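Probable adenylyl-sulfate kinase (Synechocystis sp., PDB 5CB8) catalyses the ATP-dependent phosphorylation of adenosine 5'-phosphosulfate to 3'-phosphoadenylyl sulfate, a step in the assimilation of sulfate. Local coordinates at residues G25-K38 with D121-C134. Numbering follows the deposited sequence.
Sequences GVTIWLTGLSGAGK and DFLEVFVNAPLAVC. With SO4 (sulfate ion), chain H.
Strands 26-31 and 122-127 run parallel, 4.7 Å apart at closest and 22° askew, joined by six backbone hydrogen bonds from Thr27 N to Asp121 O through to Val127 N to Thr31 O. On one face of the sheet, Phe122 CZ packs against Trp29 CB at 3.4 Å, and Phe122 CE2 lies 3.6 Å from Trp29 CE3; the planes of Phe122 and the five-membered ring of Trp29 are tilted by 29° and slid apart, with little overlap. Trp29 CG is anti to the backbone N (chi1 -170°), and NE1, on the far side of the indole, hydrogen-bonds to OG of Ser106, the probable phosphoserine site. The other face is aliphatic: Val125 CG2 meets Ile28 CG2 alongside, and Leu30 CG rests on Val127 CG2 at 3.8 Å.

Val127 then carries the contact into the loop 32-37, its CB facing Lys38 CG and its CG1 lying 3.4 Å from Ala36 O. The methyls of Ala36 and Ala129 touch, while Cys134 SG lies 4.2 Å from Ala36 CB. Where the strands part, a water bridges Leu33 N and Val127 O.

Residues 32-38, with Thr39, form the P-loop (Walker A) of a P-loop NTPase fold, and a sulfate occupies it. Gly35 N, Gly37 N, Lys38 N, Thr39 N and Lys38 NZ donate to the anion, NZ reaching O3 at 2.7 Å through a chain bent at its last two torsions; NZ also bonds Gly32 O from above the carbonyl plane. Such convergence is consistent with a site for an ATP phosphate, gripped by amides and Lys38, while Val127, Ala129 and Cys134 back the loop that carries these donors.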
ATOM      1  N   GLY B  25      12.914  -9.252   6.144  1.00 23.71           N
ATOM      2  CA  GLY B  25      11.523  -8.835   6.063  1.00 22.53           C
ATOM      3  C   GLY B  25      10.559  -9.917   6.514  1.00 26.73           C
ATOM      4  O   GLY B  25      10.773 -11.103   6.246  1.00 22.41           O
ATOM      5  N   VAL B  26       9.492  -9.505   7.193  1.00 20.62           N
ATOM      6  CA  VAL B  26       8.488 -10.433   7.686  1.00 19.46           C
ATOM      7  C   VAL B  26       7.206  -9.686   8.043  1.00 19.22           C
ATOM      8  O   VAL B  26       7.247  -8.567   8.569  1.00 21.72           O
ATOM      9  CB  VAL B  26       9.030 -11.265   8.903  1.00 22.04           C
ATOM     10  CG1 VAL B  26       9.445 -10.356  10.047  1.00 22.16           C
ATOM     11  CG2 VAL B  26       8.003 -12.291   9.370  1.00 20.68           C
ATOM     12  N   THR B  27       6.065 -10.282   7.716  1.00 17.70           N
ATOM     13  CA  THR B  27       4.782  -9.750   8.160  1.00 16.81           C
ATOM     14  C   THR B  27       4.332 -10.507   9.403  1.00 24.81           C
ATOM     15  O   THR B  27       4.172 -11.730   9.371  1.00 22.06           O
ATOM     16  CB  THR B  27       3.722  -9.878   7.065  1.00 16.40           C
ATOM     17  OG1 THR B  27       4.053  -8.981   5.992  1.00 19.99           O
ATOM     18  CG2 THR B  27       2.332  -9.533   7.603  1.00 16.13           C
ATOM     19  N   ILE B  28       4.159  -9.779  10.501  1.00 19.73           N
ATOM     20  CA  ILE B  28       3.660 -10.361  11.743  1.00 17.71           C
ATOM     21  C   ILE B  28       2.178 -10.009  11.824  1.00 16.71           C
ATOM     22  O   ILE B  28       1.826  -8.835  11.977  1.00 17.38           O
ATOM     23  CB  ILE B  28       4.428  -9.801  12.957  1.00 19.21           C
ATOM     24  CG1 ILE B  28       5.937 -10.033  12.774  1.00 20.16           C
ATOM     25  CG2 ILE B  28       3.928 -10.432  14.266  1.00 17.85           C
ATOM     26  CD1 ILE B  28       6.791  -9.269  13.761  1.00 22.10           C
ATOM     27  N   TRP B  29       1.315 -11.021  11.707  1.00 14.55           N
ATOM     28  CA  TRP B  29      -0.110 -10.799  11.458  1.00 13.85           C
ATOM     29  C   TRP B  29      -0.973 -11.171  12.662  1.00 14.62           C
ATOM     30  O   TRP B  29      -1.187 -12.357  12.939  1.00 16.63           O
ATOM     31  CB  TRP B  29      -0.570 -11.609  10.233  1.00 13.67           C
ATOM     32  CG  TRP B  29      -1.955 -11.257   9.761  1.00 13.13           C
ATOM     33  CD1 TRP B  29      -3.140 -11.620  10.341  1.00 12.99           C
ATOM     34  CD2 TRP B  29      -2.298 -10.466   8.612  1.00 13.18           C
ATOM     35  NE1 TRP B  29      -4.197 -11.103   9.624  1.00 16.06           N
ATOM     36  CE2 TRP B  29      -3.704 -10.391   8.561  1.00 15.36           C
ATOM     37  CE3 TRP B  29      -1.543  -9.813   7.626  1.00 14.21           C
ATOM     38  CZ2 TRP B  29      -4.378  -9.682   7.564  1.00 12.84           C
ATOM     39  CZ3 TRP B  29      -2.214  -9.116   6.631  1.00 13.86           C
ATOM     40  CH2 TRP B  29      -3.618  -9.058   6.605  1.00 13.42           C
ATOM     41  N   LEU B  30      -1.472 -10.158  13.369  1.00 13.78           N
ATOM     42  CA  LEU B  30      -2.293 -10.394  14.553  1.00 16.17           C
ATOM     43  C   LEU B  30      -3.778 -10.433  14.177  1.00 15.86           C
ATOM     44  O   LEU B  30      -4.333  -9.454  13.663  1.00 15.03           O
ATOM     45  CB  LEU B  30      -2.034  -9.324  15.621  1.00 15.77           C
ATOM     46  CG  LEU B  30      -0.817  -9.575  16.524  1.00 18.49           C
ATOM     47  CD1 LEU B  30       0.472  -9.593  15.729  1.00 18.32           C
ATOM     48  CD2 LEU B  30      -0.713  -8.540  17.637  1.00 18.05           C
ATOM     49  N   THR B  31      -4.409 -11.578  14.430  1.00 13.45           N
ATOM     50  CA  THR B  31      -5.821 -11.767  14.151  1.00 12.17           C
ATOM     51  C   THR B  31      -6.546 -12.090  15.461  1.00 16.29           C
ATOM     52  O   THR B  31      -5.957 -12.670  16.367  1.00 15.92           O
ATOM     53  CB  THR B  31      -6.019 -12.914  13.122  1.00 12.05           C
ATOM     54  OG1 THR B  31      -7.412 -13.128  12.885  1.00 15.06           O
ATOM     55  CG2 THR B  31      -5.387 -14.210  13.618  1.00 13.17           C
ATOM     56  N   GLY B  32      -7.816 -11.710  15.571  1.00 13.96           N
ATOM     57  CA  GLY B  32      -8.562 -11.999  16.786  1.00 16.27           C
ATOM     58  C   GLY B  32      -9.771 -11.095  16.926  1.00 17.78           C
ATOM     59  O   GLY B  32      -9.923 -10.146  16.154  1.00 15.21           O
ATOM     60  N   LEU B  33     -10.617 -11.370  17.921  1.00 13.34           N
ATOM     61  CA  LEU B  33     -11.866 -10.619  18.111  1.00 12.95           C
ATOM     62  C   LEU B  33     -11.615  -9.151  18.410  1.00 14.83           C
ATOM     63  O   LEU B  33     -10.522  -8.780  18.848  1.00 13.47           O
ATOM     64  CB  LEU B  33     -12.666 -11.217  19.276  1.00 15.84           C
ATOM     65  CG  LEU B  33     -13.114 -12.675  19.113  1.00 15.75           C
ATOM     66  CD1 LEU B  33     -13.865 -13.145  20.355  1.00 17.21           C
ATOM     67  CD2 LEU B  33     -13.995 -12.794  17.875  1.00 14.82           C
ATOM     68  N   SER B  34     -12.633  -8.315  18.192  1.00 13.76           N
ATOM     69  CA  SER B  34     -12.583  -6.930  18.670  1.00 14.59           C
ATOM     70  C   SER B  34     -12.439  -6.942  20.181  1.00 17.62           C
ATOM     71  O   SER B  34     -13.226  -7.595  20.879  1.00 16.27           O
ATOM     72  CB  SER B  34     -13.856  -6.173  18.290  1.00 15.74           C
ATOM     73  OG  SER B  34     -13.976  -4.960  19.037  1.00 17.36           O
ATOM     74  N   GLY B  35     -11.438  -6.234  20.695  1.00 17.59           N
ATOM     75  CA  GLY B  35     -11.250  -6.158  22.135  1.00 16.56           C
ATOM     76  C   GLY B  35     -10.299  -7.202  22.700  1.00 16.68           C
ATOM     77  O   GLY B  35     -10.011  -7.187  23.888  1.00 17.78           O
ATOM     78  N   ALA B  36      -9.808  -8.111  21.863  1.00 15.75           N
ATOM     79  CA  ALA B  36      -8.952  -9.200  22.345  1.00 17.84           C
ATOM     80  C   ALA B  36      -7.546  -8.743  22.755  1.00 16.70           C
ATOM     81  O   ALA B  36      -6.796  -9.509  23.365  1.00 19.95           O
ATOM     82  CB  ALA B  36      -8.864 -10.316  21.303  1.00 15.00           C
ATOM     83  N   GLY B  37      -7.183  -7.507  22.414  1.00 18.35           N
ATOM     84  CA  GLY B  37      -5.899  -6.961  22.835  1.00 22.01           C
ATOM     85  C   GLY B  37      -4.853  -6.884  21.729  1.00 24.58           C
ATOM     86  O   GLY B  37      -3.657  -6.749  22.012  1.00 18.49           O
ATOM     87  N   LYS B  38      -5.292  -6.940  20.472  1.00 16.58           N
ATOM     88  CA  LYS B  38      -4.357  -6.920  19.336  1.00 17.48           C
ATOM     89  C   LYS B  38      -3.537  -5.624  19.279  1.00 20.61           C
ATOM     90  O   LYS B  38      -2.319  -5.653  19.128  1.00 17.22           O
ATOM     91  CB  LYS B  38      -5.099  -7.105  18.008  1.00 15.27           C
ATOM     92  CG  LYS B  38      -5.867  -8.423  17.853  1.00 18.31           C
ATOM     93  CD  LYS B  38      -6.465  -8.525  16.446  1.00 15.35           C
ATOM     94  CE  LYS B  38      -7.437  -7.370  16.176  1.00 16.57           C
ATOM     95  NZ  LYS B  38      -8.667  -7.461  17.024  1.00 15.81           N
ATOM     96  N   ASP B 121       7.120 -14.970   4.000  1.00 17.65           N
ATOM     97  CA  ASP B 121       7.664 -14.618   5.307  1.00 20.11           C
ATOM     98  C   ASP B 121       6.582 -13.950   6.137  1.00 17.06           C
ATOM     99  O   ASP B 121       6.452 -12.718   6.163  1.00 20.23           O
ATOM    100  CB  ASP B 121       8.878 -13.715   5.149  1.00 22.04           C
ATOM    101  CG  ASP B 121       9.974 -14.388   4.388  1.00 26.60           C
ATOM    102  OD1 ASP B 121      10.594 -15.311   4.956  1.00 28.28           O
ATOM    103  OD2 ASP B 121      10.190 -14.023   3.217  1.00 25.47           O
ATOM    104  N   PHE B 122       5.820 -14.785   6.828  1.00 20.70           N
ATOM    105  CA  PHE B 122       4.559 -14.381   7.417  1.00 17.61           C
ATOM    106  C   PHE B 122       4.378 -15.190   8.686  1.00 21.35           C
ATOM    107  O   PHE B 122       4.551 -16.416   8.678  1.00 18.86           O
ATOM    108  CB  PHE B 122       3.451 -14.720   6.416  1.00 15.87           C
ATOM    109  CG  PHE B 122       2.063 -14.351   6.863  1.00 15.18           C
ATOM    110  CD1 PHE B 122       1.356 -15.176   7.731  1.00 19.95           C
ATOM    111  CD2 PHE B 122       1.441 -13.218   6.360  1.00 18.45           C
ATOM    112  CE1 PHE B 122       0.069 -14.853   8.122  1.00 17.72           C
ATOM    113  CE2 PHE B 122       0.152 -12.887   6.745  1.00 20.26           C
ATOM    114  CZ  PHE B 122      -0.536 -13.713   7.624  1.00 18.83           C
ATOM    115  N   LEU B 123       4.051 -14.508   9.777  1.00 19.29           N
ATOM    116  CA  LEU B 123       3.805 -15.164  11.056  1.00 18.57           C
ATOM    117  C   LEU B 123       2.386 -14.850  11.495  1.00 20.04           C
ATOM    118  O   LEU B 123       2.052 -13.682  11.726  1.00 21.15           O
ATOM    119  CB  LEU B 123       4.769 -14.641  12.124  1.00 23.18           C
ATOM    120  CG  LEU B 123       6.221 -15.090  12.075  1.00 27.92           C
ATOM    121  CD1 LEU B 123       6.943 -14.690  13.363  1.00 30.30           C
ATOM    122  CD2 LEU B 123       6.253 -16.594  11.868  1.00 30.94           C
ATOM    123  N   GLU B 124       1.554 -15.880  11.618  1.00 16.96           N
ATOM    124  CA  GLU B 124       0.174 -15.690  12.061  1.00 18.69           C
ATOM    125  C   GLU B 124       0.124 -15.738  13.587  1.00 20.11           C
ATOM    126  O   GLU B 124       0.475 -16.749  14.200  1.00 19.24           O
ATOM    127  CB  GLU B 124      -0.739 -16.779  11.479  1.00 15.07           C
ATOM    128  CG  GLU B 124      -2.225 -16.618  11.831  1.00 18.69           C
ATOM    129  CD  GLU B 124      -3.079 -17.750  11.274  1.00 23.30           C
ATOM    130  OE1 GLU B 124      -2.652 -18.923  11.340  1.00 23.00           O
ATOM    131  OE2 GLU B 124      -4.188 -17.474  10.772  1.00 23.63           O
ATOM    132  N   VAL B 125      -0.315 -14.646  14.198  1.00 16.64           N
ATOM    133  CA  VAL B 125      -0.406 -14.580  15.646  1.00 14.99           C
ATOM    134  C   VAL B 125      -1.887 -14.547  16.026  1.00 18.12           C
ATOM    135  O   VAL B 125      -2.595 -13.599  15.685  1.00 16.68           O
ATOM    136  CB  VAL B 125       0.318 -13.326  16.181  1.00 15.11           C
ATOM    137  CG1 VAL B 125       0.243 -13.269  17.705  1.00 17.44           C
ATOM    138  CG2 VAL B 125       1.784 -13.318  15.723  1.00 20.40           C
ATOM    139  N   PHE B 126      -2.359 -15.595  16.700  1.00 16.21           N
ATOM    140  CA  PHE B 126      -3.750 -15.660  17.155  1.00 14.72           C
ATOM    141  C   PHE B 126      -3.855 -14.960  18.511  1.00 14.89           C
ATOM    142  O   PHE B 126      -3.422 -15.497  19.530  1.00 15.53           O
ATOM    143  CB  PHE B 126      -4.182 -17.130  17.288  1.00 16.80           C
ATOM    144  CG  PHE B 126      -5.626 -17.328  17.693  1.00 16.12           C
ATOM    145  CD1 PHE B 126      -6.543 -16.283  17.640  1.00 19.44           C
ATOM    146  CD2 PHE B 126      -6.060 -18.575  18.126  1.00 21.29           C
ATOM    147  CE1 PHE B 126      -7.865 -16.474  18.015  1.00 14.54           C
ATOM    148  CE2 PHE B 126      -7.382 -18.778  18.498  1.00 18.89           C
ATOM    149  CZ  PHE B 126      -8.287 -17.718  18.442  1.00 15.15           C
ATOM    150  N   VAL B 127      -4.400 -13.749  18.512  1.00 14.83           N
ATOM    151  CA  VAL B 127      -4.691 -13.051  19.753  1.00 14.69           C
ATOM    152  C   VAL B 127      -6.046 -13.547  20.221  1.00 19.14           C
ATOM    153  O   VAL B 127      -7.096 -13.105  19.721  1.00 18.93           O
ATOM    154  CB  VAL B 127      -4.688 -11.533  19.547  1.00 14.38           C
ATOM    155  CG1 VAL B 127      -4.879 -10.826  20.885  1.00 17.63           C
ATOM    156  CG2 VAL B 127      -3.366 -11.103  18.913  1.00 14.46           C
ATOM    157  N   ASN B 128      -6.011 -14.481  21.173  1.00 16.16           N
ATOM    158  CA  ASN B 128      -7.176 -15.272  21.545  1.00 15.48           C
ATOM    159  C   ASN B 128      -7.719 -14.877  22.913  1.00 17.95           C
ATOM    160  O   ASN B 128      -7.161 -15.267  23.942  1.00 16.70           O
ATOM    161  CB  ASN B 128      -6.772 -16.756  21.543  1.00 18.24           C
ATOM    162  CG  ASN B 128      -7.917 -17.700  21.888  1.00 23.07           C
ATOM    163  OD1 ASN B 128      -9.079 -17.296  22.008  1.00 22.16           O
ATOM    164  ND2 ASN B 128      -7.589 -18.984  22.020  1.00 17.14           N
ATOM    165  N   ALA B 129      -8.801 -14.102  22.923  1.00 17.53           N
ATOM    166  CA  ALA B 129      -9.536 -13.807  24.154  1.00 17.98           C
ATOM    167  C   ALA B 129     -10.954 -14.350  24.018  1.00 19.68           C
ATOM    168  O   ALA B 129     -11.521 -14.316  22.930  1.00 18.40           O
ATOM    169  CB  ALA B 129      -9.566 -12.303  24.405  1.00 22.00           C
ATOM    170  N   PRO B 130     -11.539 -14.843  25.120  1.00 18.40           N
ATOM    171  CA  PRO B 130     -12.906 -15.371  25.029  1.00 21.08           C
ATOM    172  C   PRO B 130     -13.878 -14.268  24.631  1.00 19.91           C
ATOM    173  O   PRO B 130     -13.669 -13.110  25.014  1.00 19.79           O
ATOM    174  CB  PRO B 130     -13.201 -15.818  26.460  1.00 18.58           C
ATOM    175  CG  PRO B 130     -11.844 -16.099  27.056  1.00 25.28           C
ATOM    176  CD  PRO B 130     -10.952 -15.049  26.455  1.00 24.47           C
ATOM    177  N   LEU B 131     -14.913 -14.611  23.870  1.00 15.95           N
ATOM    178  CA  LEU B 131     -15.912 -13.624  23.484  1.00 15.54           C
ATOM    179  C   LEU B 131     -16.497 -12.935  24.709  1.00 23.68           C
ATOM    180  O   LEU B 131     -16.694 -11.718  24.710  1.00 18.31           O
ATOM    181  CB  LEU B 131     -17.038 -14.270  22.669  1.00 19.33           C
ATOM    182  CG  LEU B 131     -18.166 -13.306  22.265  1.00 21.20           C
ATOM    183  CD1 LEU B 131     -17.716 -12.388  21.134  1.00 20.16           C
ATOM    184  CD2 LEU B 131     -19.423 -14.050  21.852  1.00 23.53           C
ATOM    185  N   ALA B 132     -16.764 -13.707  25.758  1.00 16.83           N
ATOM    186  CA  ALA B 132     -17.413 -13.144  26.943  1.00 20.78           C
ATOM    187  C   ALA B 132     -16.531 -12.094  27.614  1.00 23.14           C
ATOM    188  O   ALA B 132     -17.026 -11.108  28.157  1.00 20.83           O
ATOM    189  CB  ALA B 132     -17.777 -14.250  27.935  1.00 23.02           C
ATOM    190  N   VAL B 133     -15.222 -12.314  27.587  1.00 17.56           N
ATOM    191  CA  VAL B 133     -14.296 -11.375  28.205  1.00 18.95           C
ATOM    192  C   VAL B 133     -14.282 -10.057  27.425  1.00 19.59           C
ATOM    193  O   VAL B 133     -14.361  -8.972  28.014  1.00 22.49           O
ATOM    194  CB  VAL B 133     -12.883 -11.980  28.299  1.00 18.85           C
ATOM    195  CG1 VAL B 133     -11.857 -10.902  28.587  1.00 22.59           C
ATOM    196  CG2 VAL B 133     -12.840 -13.084  29.377  1.00 19.09           C
ATOM    197  N   CYS B 134     -14.198 -10.152  26.102  1.00 17.28           N
ATOM    198  CA  CYS B 134     -14.240  -8.963  25.256  1.00 15.73           C
ATOM    199  C   CYS B 134     -15.563  -8.214  25.412  1.00 17.81           C
ATOM    200  O   CYS B 134     -15.593  -6.979  25.429  1.00 18.07           O
ATOM    201  CB  CYS B 134     -14.057  -9.346  23.787  1.00 14.92           C
ATOM    202  SG  CYS B 134     -12.468 -10.142  23.418  1.00 18.94           S
TER
HETATM  203  S   SO4 H 302      -8.209  -5.206  19.833  1.00 18.60           S
HETATM  204  O1  SO4 H 302      -7.161  -4.368  19.283  1.00 20.15           O
HETATM  205  O2  SO4 H 302      -8.264  -5.054  21.285  1.00 20.90           O
HETATM  206  O3  SO4 H 302      -7.919  -6.609  19.505  1.00 17.63           O
HETATM  207  O4  SO4 H 302      -9.526  -4.850  19.277  1.00 16.34           O
HETATM  208  O   HOH W   1      11.963 -11.381   3.683  1.00 44.39           O
HETATM  209  O   HOH W   2      -9.714 -13.379  19.826  1.00 16.15           O